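Local coordinates for protein acyl-CoA dehydrogenase FadE3 (Mycobacterium smegmatis, PDB 4IV6) that belongs to the acyl-CoA dehydrogenase family of flavoproteins and binds dihydroflavine-adenine dinucleotide in a tetrameric assembly, at residues G132-R144 / L169-H181. Residues are numbered along the deposited sequence; the frame is centred on the assembly and turned at random.
Sequences GSDLQAMRTVARR and LMCKTDPDAQPAH. With FDA (dihydroflavine-adenine dinucleotide), chain D.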
ATOM      1  N   GLY B 132      27.923  -3.200   1.972  1.00 13.81           N
ATOM      2  CA  GLY B 132      27.487  -4.573   2.010  1.00 13.97           C
ATOM      3  C   GLY B 132      26.820  -5.039   0.733  1.00 14.68           C
ATOM      4  O   GLY B 132      26.748  -6.250   0.481  1.00 14.94           O
ATOM      5  N   SER B 133      26.353  -4.110  -0.100  1.00 14.96           N
ATOM      6  CA  SER B 133      25.768  -4.501  -1.387  1.00 15.42           C
ATOM      7  C   SER B 133      26.821  -4.645  -2.471  1.00 15.85           C
ATOM      8  O   SER B 133      26.816  -5.625  -3.213  1.00 16.35           O
ATOM      9  CB  SER B 133      24.702  -3.486  -1.856  1.00 15.97           C
ATOM     10  OG  SER B 133      23.720  -3.265  -0.859  1.00 15.32           O
ATOM     11  N   ASP B 134      27.677  -3.626  -2.612  1.00 15.71           N
ATOM     12  CA  ASP B 134      28.723  -3.596  -3.610  1.00 16.10           C
ATOM     13  C   ASP B 134      29.937  -4.329  -3.098  1.00 15.70           C
ATOM     14  O   ASP B 134      30.960  -3.721  -2.735  1.00 15.74           O
ATOM     15  CB  ASP B 134      29.088  -2.136  -3.921  1.00 16.42           C
ATOM     16  CG  ASP B 134      30.011  -2.002  -5.098  1.00 17.31           C
ATOM     17  OD1 ASP B 134      30.415  -3.048  -5.667  1.00 17.92           O
ATOM     18  OD2 ASP B 134      30.345  -0.834  -5.444  1.00 17.15           O
ATOM     19  N   LEU B 135      29.832  -5.642  -3.053  1.00 15.96           N
ATOM     20  CA  LEU B 135      30.911  -6.467  -2.507  1.00 16.20           C
ATOM     21  C   LEU B 135      32.157  -6.512  -3.405  1.00 16.70           C
ATOM     22  O   LEU B 135      33.286  -6.729  -2.908  1.00 16.00           O
ATOM     23  CB  LEU B 135      30.394  -7.863  -2.233  1.00 16.28           C
ATOM     24  CG  LEU B 135      29.438  -7.955  -1.038  1.00 16.24           C
ATOM     25  CD1 LEU B 135      28.927  -9.380  -0.968  1.00 17.35           C
ATOM     26  CD2 LEU B 135      30.073  -7.534   0.299  1.00 16.07           C
ATOM     27  N   GLN B 136      31.970  -6.295  -4.709  1.00 17.19           N
ATOM     28  CA  GLN B 136      33.108  -6.251  -5.629  1.00 18.68           C
ATOM     29  C   GLN B 136      34.073  -5.138  -5.258  1.00 18.40           C
ATOM     30  O   GLN B 136      35.260  -5.229  -5.547  1.00 18.52           O
ATOM     31  CB  GLN B 136      32.642  -6.043  -7.091  1.00 21.07           C
ATOM     32  CG  GLN B 136      33.775  -6.046  -8.105  1.00 23.42           C
ATOM     33  CD  GLN B 136      34.542  -7.363  -8.059  1.00 25.24           C
ATOM     34  OE1 GLN B 136      33.955  -8.417  -8.292  1.00 28.02           O
ATOM     35  NE2 GLN B 136      35.836  -7.322  -7.713  1.00 25.99           N
ATOM     36  N   ALA B 137      33.563  -4.090  -4.611  1.00 17.60           N
ATOM     37  CA  ALA B 137      34.395  -2.973  -4.195  1.00 17.61           C
ATOM     38  C   ALA B 137      35.098  -3.205  -2.857  1.00 16.81           C
ATOM     39  O   ALA B 137      35.755  -2.295  -2.366  1.00 16.54           O
ATOM     40  CB  ALA B 137      33.573  -1.703  -4.120  1.00 17.43           C
ATOM     41  N   MET B 138      34.986  -4.402  -2.275  1.00 16.64           N
ATOM     42  CA  MET B 138      35.539  -4.663  -0.957  1.00 16.15           C
ATOM     43  C   MET B 138      37.052  -4.413  -0.927  1.00 16.72           C
ATOM     44  O   MET B 138      37.745  -4.559  -1.943  1.00 17.24           O
ATOM     45  CB  MET B 138      35.240  -6.082  -0.495  1.00 16.63           C
ATOM     46  CG  MET B 138      35.943  -7.203  -1.289  1.00 17.60           C
ATOM     47  SD  MET B 138      35.687  -8.842  -0.557  1.00 18.58           S
ATOM     48  CE  MET B 138      33.940  -9.069  -0.811  1.00 18.51           C
ATOM     49  N   ARG B 139      37.536  -4.040   0.242  1.00 16.56           N
ATOM     50  CA  ARG B 139      38.935  -3.657   0.425  1.00 17.39           C
ATOM     51  C   ARG B 139      39.736  -4.751   1.139  1.00 16.26           C
ATOM     52  O   ARG B 139      40.976  -4.739   1.114  1.00 15.67           O
ATOM     53  CB  ARG B 139      38.975  -2.329   1.180  1.00 19.42           C
ATOM     54  CG  ARG B 139      38.331  -1.185   0.388  1.00 22.53           C
ATOM     55  CD  ARG B 139      38.285   0.090   1.209  1.00 26.22           C
ATOM     56  NE  ARG B 139      39.628   0.517   1.606  1.00 31.87           N
ATOM     57  CZ  ARG B 139      39.902   1.544   2.413  1.00 37.63           C
ATOM     58  NH1 ARG B 139      38.922   2.295   2.938  1.00 38.82           N
ATOM     59  NH2 ARG B 139      41.176   1.833   2.684  1.00 40.25           N
ATOM     60  N   THR B 140      39.055  -5.728   1.740  1.00 14.68           N
ATOM     61  CA  THR B 140      39.775  -6.774   2.443  1.00 14.29           C
ATOM     62  C   THR B 140      40.483  -7.670   1.442  1.00 14.76           C
ATOM     63  O   THR B 140      39.860  -8.262   0.543  1.00 14.38           O
ATOM     64  CB  THR B 140      38.867  -7.573   3.385  1.00 13.94           C
ATOM     65  OG1 THR B 140      38.194  -6.695   4.330  1.00 13.75           O
ATOM     66  CG2 THR B 140      39.678  -8.592   4.148  1.00 14.02           C
ATOM     67  N   VAL B 141      41.790  -7.794   1.626  1.00 15.67           N
ATOM     68  CA  VAL B 141      42.669  -8.544   0.737  1.00 16.61           C
ATOM     69  C   VAL B 141      43.396  -9.656   1.487  1.00 16.91           C
ATOM     70  O   VAL B 141      43.711  -9.516   2.685  1.00 16.40           O
ATOM     71  CB  VAL B 141      43.756  -7.650   0.080  1.00 17.76           C
ATOM     72  CG1 VAL B 141      43.137  -6.656  -0.874  1.00 18.26           C
ATOM     73  CG2 VAL B 141      44.617  -6.927   1.120  1.00 18.44           C
ATOM     74  N   ALA B 142      43.671 -10.747   0.773  1.00 17.31           N
ATOM     75  CA  ALA B 142      44.442 -11.836   1.312  1.00 18.29           C
ATOM     76  C   ALA B 142      45.524 -12.168   0.304  1.00 20.48           C
ATOM     77  O   ALA B 142      45.238 -12.639  -0.797  1.00 21.83           O
ATOM     78  CB  ALA B 142      43.551 -13.021   1.568  1.00 18.04           C
ATOM     79  N   ARG B 143      46.760 -11.895   0.678  1.00 22.05           N
ATOM     80  CA  ARG B 143      47.877 -12.022  -0.243  0.50 24.20           C
ATOM     81  C   ARG B 143      48.772 -13.189   0.160  1.00 24.98           C
ATOM     82  O   ARG B 143      49.153 -13.334   1.321  1.00 23.01           O
ATOM     83  CB  ARG B 143      48.623 -10.693  -0.296  0.50 25.50           C
ATOM     84  CG  ARG B 143      50.127 -10.764  -0.359  0.50 27.63           C
ATOM     85  CD  ARG B 143      50.681  -9.350  -0.347  0.50 28.61           C
ATOM     86  NE  ARG B 143      51.123  -8.912  -1.666  0.50 29.85           N
ATOM     87  CZ  ARG B 143      52.375  -8.588  -1.939  0.50 30.55           C
ATOM     88  NH1 ARG B 143      52.711  -8.189  -3.160  0.50 30.95           N
ATOM     89  NH2 ARG B 143      53.279  -8.657  -0.969  0.50 30.98           N
ATOM     90  N   ARG B 144      49.083 -14.039  -0.814  1.00 26.65           N
ATOM     91  CA  ARG B 144      49.889 -15.206  -0.541  1.00 29.35           C
ATOM     92  C   ARG B 144      51.317 -14.792  -0.181  1.00 29.11           C
ATOM     93  O   ARG B 144      51.891 -13.900  -0.794  1.00 30.35           O
ATOM     94  CB  ARG B 144      49.887 -16.152  -1.736  1.00 33.56           C
ATOM     95  CG  ARG B 144      50.139 -17.583  -1.333  1.00 38.12           C
ATOM     96  CD  ARG B 144      50.748 -18.375  -2.448  1.00 43.00           C
ATOM     97  NE  ARG B 144      50.579 -19.808  -2.228  1.00 46.48           N
ATOM     98  CZ  ARG B 144      49.453 -20.467  -2.470  1.00 48.63           C
ATOM     99  NH1 ARG B 144      49.410 -21.766  -2.243  1.00 50.90           N
ATOM    100  NH2 ARG B 144      48.362 -19.830  -2.916  1.00 49.31           N
ATOM    101  N   LEU B 169      35.354 -15.784   5.562  1.00 14.23           N
ATOM    102  CA  LEU B 169      35.699 -14.416   5.193  1.00 13.90           C
ATOM    103  C   LEU B 169      35.774 -14.281   3.689  1.00 14.34           C
ATOM    104  O   LEU B 169      36.628 -14.902   3.067  1.00 14.50           O
ATOM    105  CB  LEU B 169      37.064 -14.057   5.771  1.00 13.89           C
ATOM    106  CG  LEU B 169      37.545 -12.626   5.554  1.00 13.86           C
ATOM    107  CD1 LEU B 169      36.720 -11.632   6.381  1.00 13.92           C
ATOM    108  CD2 LEU B 169      39.000 -12.511   5.939  1.00 14.59           C
ATOM    109  N   MET B 170      34.923 -13.443   3.108  1.00 14.79           N
ATOM    110  CA  MET B 170      35.009 -13.165   1.674  1.00 15.69           C
ATOM    111  C   MET B 170      35.998 -12.031   1.514  1.00 15.12           C
ATOM    112  O   MET B 170      35.866 -10.982   2.166  1.00 15.05           O
ATOM    113  CB  MET B 170      33.652 -12.800   1.092  1.00 17.29           C
ATOM    114  CG  MET B 170      33.662 -12.628  -0.430  1.00 19.67           C
ATOM    115  SD  MET B 170      32.038 -12.188  -1.114  1.00 22.56           S
ATOM    116  CE  MET B 170      31.249 -13.761  -1.134  1.00 23.61           C
ATOM    117  N   CYS B 171      37.002 -12.262   0.678  1.00 14.77           N
ATOM    118  CA  CYS B 171      38.121 -11.335   0.529  1.00 14.78           C
ATOM    119  C   CYS B 171      38.753 -11.457  -0.846  1.00 14.75           C
ATOM    120  O   CYS B 171      38.477 -12.394  -1.573  1.00 15.40           O
ATOM    121  CB  CYS B 171      39.149 -11.580   1.621  1.00 14.82           C
ATOM    122  SG  CYS B 171      39.754 -13.269   1.717  1.00 16.36           S
ATOM    123  N   LYS B 172      39.559 -10.470  -1.225  1.00 15.28           N
ATOM    124  CA  LYS B 172      40.222 -10.459  -2.515  1.00 15.73           C
ATOM    125  C   LYS B 172      41.566 -11.158  -2.442  1.00 16.05           C
ATOM    126  O   LYS B 172      42.532 -10.617  -1.875  1.00 15.57           O
ATOM    127  CB  LYS B 172      40.385  -9.023  -3.048  1.00 16.34           C
ATOM    128  CG  LYS B 172      39.062  -8.381  -3.497  1.00 16.60           C
ATOM    129  CD  LYS B 172      39.249  -6.951  -3.981  1.00 17.41           C
ATOM    130  CE  LYS B 172      37.958  -6.422  -4.581  1.00 17.68           C
ATOM    131  NZ  LYS B 172      37.944  -4.957  -4.766  1.00 17.82           N
ATOM    132  N   THR B 173      41.631 -12.349  -3.036  1.00 16.97           N
ATOM    133  CA  THR B 173      42.909 -13.059  -3.212  1.00 18.50           C
ATOM    134  C   THR B 173      43.679 -12.523  -4.401  1.00 19.97           C
ATOM    135  O   THR B 173      44.888 -12.704  -4.462  1.00 20.11           O
ATOM    136  CB  THR B 173      42.757 -14.589  -3.333  1.00 19.12           C
ATOM    137  OG1 THR B 173      41.666 -14.906  -4.216  1.00 19.29           O
ATOM    138  CG2 THR B 173      42.498 -15.186  -1.937  1.00 18.64           C
ATOM    139  N   ASP B 174      42.988 -11.893  -5.345  1.00 20.59           N
ATOM    140  CA  ASP B 174      43.677 -11.174  -6.416  1.00 23.01           C
ATOM    141  C   ASP B 174      42.938  -9.883  -6.731  1.00 24.26           C
ATOM    142  O   ASP B 174      41.988  -9.894  -7.517  1.00 24.28           O
ATOM    143  CB  ASP B 174      43.798 -12.041  -7.669  1.00 23.79           C
ATOM    144  CG  ASP B 174      44.519 -11.327  -8.817  1.00 25.26           C
ATOM    145  OD1 ASP B 174      45.096 -10.241  -8.603  1.00 24.85           O
ATOM    146  OD2 ASP B 174      44.478 -11.852  -9.949  1.00 26.44           O
ATOM    147  N   PRO B 175      43.388  -8.759  -6.138  1.00 26.00           N
ATOM    148  CA  PRO B 175      42.693  -7.501  -6.406  1.00 27.56           C
ATOM    149  C   PRO B 175      42.835  -6.998  -7.853  1.00 29.59           C
ATOM    150  O   PRO B 175      42.099  -6.114  -8.258  1.00 30.61           O
ATOM    151  CB  PRO B 175      43.302  -6.509  -5.395  1.00 27.45           C
ATOM    152  CG  PRO B 175      44.485  -7.177  -4.790  1.00 27.04           C
ATOM    153  CD  PRO B 175      44.382  -8.648  -5.054  1.00 26.64           C
ATOM    154  N   ASP B 176      43.740  -7.577  -8.627  1.00 31.43           N
ATOM    155  CA  ASP B 176      43.972  -7.162 -10.007  1.00 34.20           C
ATOM    156  C   ASP B 176      43.362  -8.127 -11.024  1.00 36.03           C
ATOM    157  O   ASP B 176      43.724  -8.076 -12.206  1.00 37.49           O
ATOM    158  CB  ASP B 176      45.486  -7.084 -10.261  1.00 36.74           C
ATOM    159  CG  ASP B 176      46.202  -6.208  -9.247  1.00 37.96           C
ATOM    160  OD1 ASP B 176      45.687  -5.122  -8.933  1.00 38.57           O
ATOM    161  OD2 ASP B 176      47.272  -6.601  -8.747  1.00 41.41           O
ATOM    162  N   ALA B 177      42.455  -9.011 -10.594  1.00 34.15           N
ATOM    163  CA  ALA B 177      41.974 -10.082 -11.470  1.00 35.17           C
ATOM    164  C   ALA B 177      41.182  -9.572 -12.670  1.00 37.40           C
ATOM    165  O   ALA B 177      40.546  -8.528 -12.618  1.00 35.72           O
ATOM    166  CB  ALA B 177      41.145 -11.089 -10.696  1.00 34.89           C
ATOM    167  N   GLN B 178      41.247 -10.331 -13.764  1.00 41.27           N
ATOM    168  CA  GLN B 178      40.469 -10.042 -14.959  1.00 43.60           C
ATOM    169  C   GLN B 178      39.750 -11.309 -15.396  1.00 43.36           C
ATOM    170  O   GLN B 178      40.400 -12.286 -15.738  1.00 44.17           O
ATOM    171  CB  GLN B 178      41.382  -9.517 -16.072  1.00 47.55           C
ATOM    172  CG  GLN B 178      41.970  -8.141 -15.773  1.00 48.78           C
ATOM    173  CD  GLN B 178      40.906  -7.082 -15.516  1.00 51.20           C
ATOM    174  OE1 GLN B 178      39.852  -7.076 -16.159  1.00 55.74           O
ATOM    175  NE2 GLN B 178      41.175  -6.182 -14.578  1.00 51.20           N
ATOM    176  N   PRO B 179      38.406 -11.318 -15.344  1.00 43.36           N
ATOM    177  CA  PRO B 179      37.547 -10.250 -14.800  1.00 42.29           C
ATOM    178  C   PRO B 179      37.707 -10.079 -13.276  1.00 40.15           C
ATOM    179  O   PRO B 179      38.167 -11.006 -12.575  1.00 36.89           O
ATOM    180  CB  PRO B 179      36.131 -10.721 -15.147  1.00 42.82           C
ATOM    181  CG  PRO B 179      36.247 -12.197 -15.335  1.00 43.33           C
ATOM    182  CD  PRO B 179      37.613 -12.433 -15.900  1.00 43.73           C
ATOM    183  N   ALA B 180      37.312  -8.908 -12.778  1.00 37.76           N
ATOM    184  CA  ALA B 180      37.563  -8.544 -11.396  1.00 34.28           C
ATOM    185  C   ALA B 180      36.873  -9.486 -10.389  1.00 32.55           C
ATOM    186  O   ALA B 180      37.363  -9.702  -9.258  1.00 29.15           O
ATOM    187  CB  ALA B 180      37.142  -7.104 -11.161  1.00 34.39           C
ATOM    188  N   HIS B 181      35.748 -10.064 -10.788  1.00 31.85           N
ATOM    189  CA  HIS B 181      35.001 -10.912  -9.858  1.00 30.83           C
ATOM    190  C   HIS B 181      35.732 -12.237  -9.594  1.00 28.78           C
ATOM    191  O   HIS B 181      35.519 -12.881  -8.555  1.00 26.54           O
ATOM    192  CB  HIS B 181      33.554 -11.120 -10.338  1.00 32.57           C
ATOM    193  CG  HIS B 181      33.427 -12.007 -11.530  1.00 35.97           C
ATOM    194  ND1 HIS B 181      33.378 -11.519 -12.822  1.00 38.99           N
ATOM    195  CD2 HIS B 181      33.315 -13.353 -11.629  1.00 38.49           C
ATOM    196  CE1 HIS B 181      33.261 -12.530 -13.668  1.00 40.21           C
ATOM    197  NE2 HIS B 181      33.220 -13.654 -12.971  1.00 40.66           N
TER
HETATM  198  PA  FDA D 401      24.323  -0.080   1.084  1.00 14.23           P
HETATM  199  O1A FDA D 401      24.822  -1.122   0.114  1.00 15.33           O
HETATM  200  O2A FDA D 401      25.194   1.084   1.468  1.00 14.80           O
HETATM  201  O5B FDA D 401      22.925   0.470   0.528  1.00 14.37           O
HETATM  202  C5B FDA D 401      22.253   1.621   1.089  1.00 13.47           C
HETATM  203  C4B FDA D 401      20.903   1.807   0.373  1.00 13.23           C
HETATM  204  O4B FDA D 401      21.072   1.873  -1.056  1.00 12.66           O
HETATM  205  C3B FDA D 401      19.969   0.637   0.597  1.00 12.76           C
HETATM  206  O3B FDA D 401      18.604   1.099   0.508  1.00 12.39           O
HETATM  207  C2B FDA D 401      20.324  -0.278  -0.555  1.00 12.90           C
HETATM  208  O2B FDA D 401      19.309  -1.215  -0.904  1.00 12.76           O
HETATM  209  C1B FDA D 401      20.474   0.738  -1.662  1.00 12.61           C
HETATM  210  N9A FDA D 401      21.303   0.257  -2.801  1.00 13.42           N
HETATM  211  C8A FDA D 401      22.641   0.067  -2.776  1.00 12.79           C
HETATM  212  N7A FDA D 401      23.079  -0.327  -3.988  1.00 13.20           N
HETATM  213  C5A FDA D 401      21.992  -0.399  -4.793  1.00 13.13           C
HETATM  214  C6A FDA D 401      21.731  -0.751  -6.179  1.00 13.43           C
HETATM  215  N6A FDA D 401      22.747  -1.116  -6.963  1.00 14.22           N
HETATM  216  N1A FDA D 401      20.470  -0.714  -6.664  1.00 13.64           N
HETATM  217  C2A FDA D 401      19.452  -0.315  -5.885  1.00 13.53           C
HETATM  218  N3A FDA D 401      19.607   0.023  -4.585  1.00 12.71           N
HETATM  219  C4A FDA D 401      20.830   0.013  -4.017  1.00 12.82           C
HETATM  220  N1  FDA D 401      26.728  -8.847   6.959  1.00 15.09           N
HETATM  221  C2  FDA D 401      27.562  -9.881   7.023  1.00 14.85           C
HETATM  222  O2  FDA D 401      28.435 -10.006   6.143  1.00 14.29           O
HETATM  223  N3  FDA D 401      27.492 -10.795   8.006  1.00 15.31           N
HETATM  224  C4  FDA D 401      26.611 -10.750   9.006  1.00 15.19           C
HETATM  225  O4  FDA D 401      26.610 -11.618   9.920  1.00 14.92           O
HETATM  226  C4X FDA D 401      25.629  -9.647   8.992  1.00 14.68           C
HETATM  227  N5  FDA D 401      24.704  -9.470   9.959  1.00 14.90           N
HETATM  228  C5X FDA D 401      24.141  -8.246  10.129  1.00 13.83           C
HETATM  229  C6  FDA D 401      23.519  -7.892  11.331  1.00 13.99           C
HETATM  230  C7  FDA D 401      22.906  -6.650  11.497  1.00 14.41           C
HETATM  231  C7M FDA D 401      22.271  -6.270  12.810  1.00 14.88           C
HETATM  232  C8  FDA D 401      22.890  -5.734  10.426  1.00 14.87           C
HETATM  233  C8M FDA D 401      22.246  -4.369  10.503  1.00 15.57           C
HETATM  234  C9  FDA D 401      23.513  -6.082   9.238  1.00 14.53           C
HETATM  235  C9A FDA D 401      24.155  -7.321   9.081  1.00 14.02           C
HETATM  236  N10 FDA D 401      24.809  -7.618   7.866  1.00 14.95           N
HETATM  237  C10 FDA D 401      25.763  -8.659   7.899  1.00 14.81           C
HETATM  238  C1' FDA D 401      25.107  -6.489   6.978  1.00 15.16           C
HETATM  239  C2' FDA D 401      24.014  -6.437   5.932  1.00 17.03           C
HETATM  240  O2' FDA D 401      24.075  -7.569   5.064  1.00 16.09           O
HETATM  241  C3' FDA D 401      24.161  -5.132   5.149  1.00 18.50           C
HETATM  242  O3' FDA D 401      23.667  -4.076   5.967  1.00 21.52           O
HETATM  243  C4' FDA D 401      23.408  -5.127   3.839  1.00 19.76           C
HETATM  244  O4' FDA D 401      24.234  -5.856   2.917  1.00 21.66           O
HETATM  245  C5' FDA D 401      23.234  -3.703   3.280  1.00 19.48           C
HETATM  246  O5' FDA D 401      24.491  -3.065   3.284  1.00 18.68           O
HETATM  247  P   FDA D 401      24.740  -1.516   3.496  1.00 18.24           P
HETATM  248  O1P FDA D 401      26.214  -1.359   3.181  1.00 17.93           O
HETATM  249  O2P FDA D 401      24.238  -1.112   4.840  1.00 21.26           O
HETATM  250  O3P FDA D 401      23.784  -0.859   2.374  1.00 16.43           O
HETATM  251  O   HOH W   1      37.436  -5.313  -7.983  1.00 43.48           O
HETATM  252  O   HOH W   2      38.342  -2.097  -3.715  1.00 40.28           O
HETATM  253  O   HOH W   3      46.752 -14.173  -2.773  1.00 28.31           O
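Val141 and Lys172 form a single beta bridge in the beta-rich middle domain of this acyl-CoA dehydrogenase, a worked example of two sheets joined where their strands cross. The axes of the short segments 141-144 and 169-172 cross at 67° and approach to 4.9 Å. Two backbone bonds make the bridge: Lys172 N donates to Thr140 O almost straight, at 2.8 Å, and Ala142 N reaches Lys172 O from above its carbonyl plane. Beyond it, a water donates to both Ala142 O and Thr173 O.

The Lys172 side chain, extended beyond CG, runs back along the loop that leads into strand 141-145. Its ammonium nitrogen NZ grips two carbonyls, Gln136 O at 2.8 Å and Met138 O at 2.9 Å, the second in the carbonyl plane; together the two bonds tie the loop to strand 166-172. At the loop's other end Gly132 N and Ser133 OG hydrogen-bond to the phosphate oxygens O1P and O1A of dihydroflavine-adenine dinucleotide.

Apolar packing joins Met138 to Met170. Met138, bent at chi3 (67°), lays CE against Met170 CG at 3.6 Å, the two chains crossing at about a right angle, while Phe235 of helix 234-270 also packs on Met170. Farther along, Ala142 CB meets Cys171 SG. Near the 180-181 end, Gln136 NE2 makes a weak bond to Ala180 O at 3.2 Å.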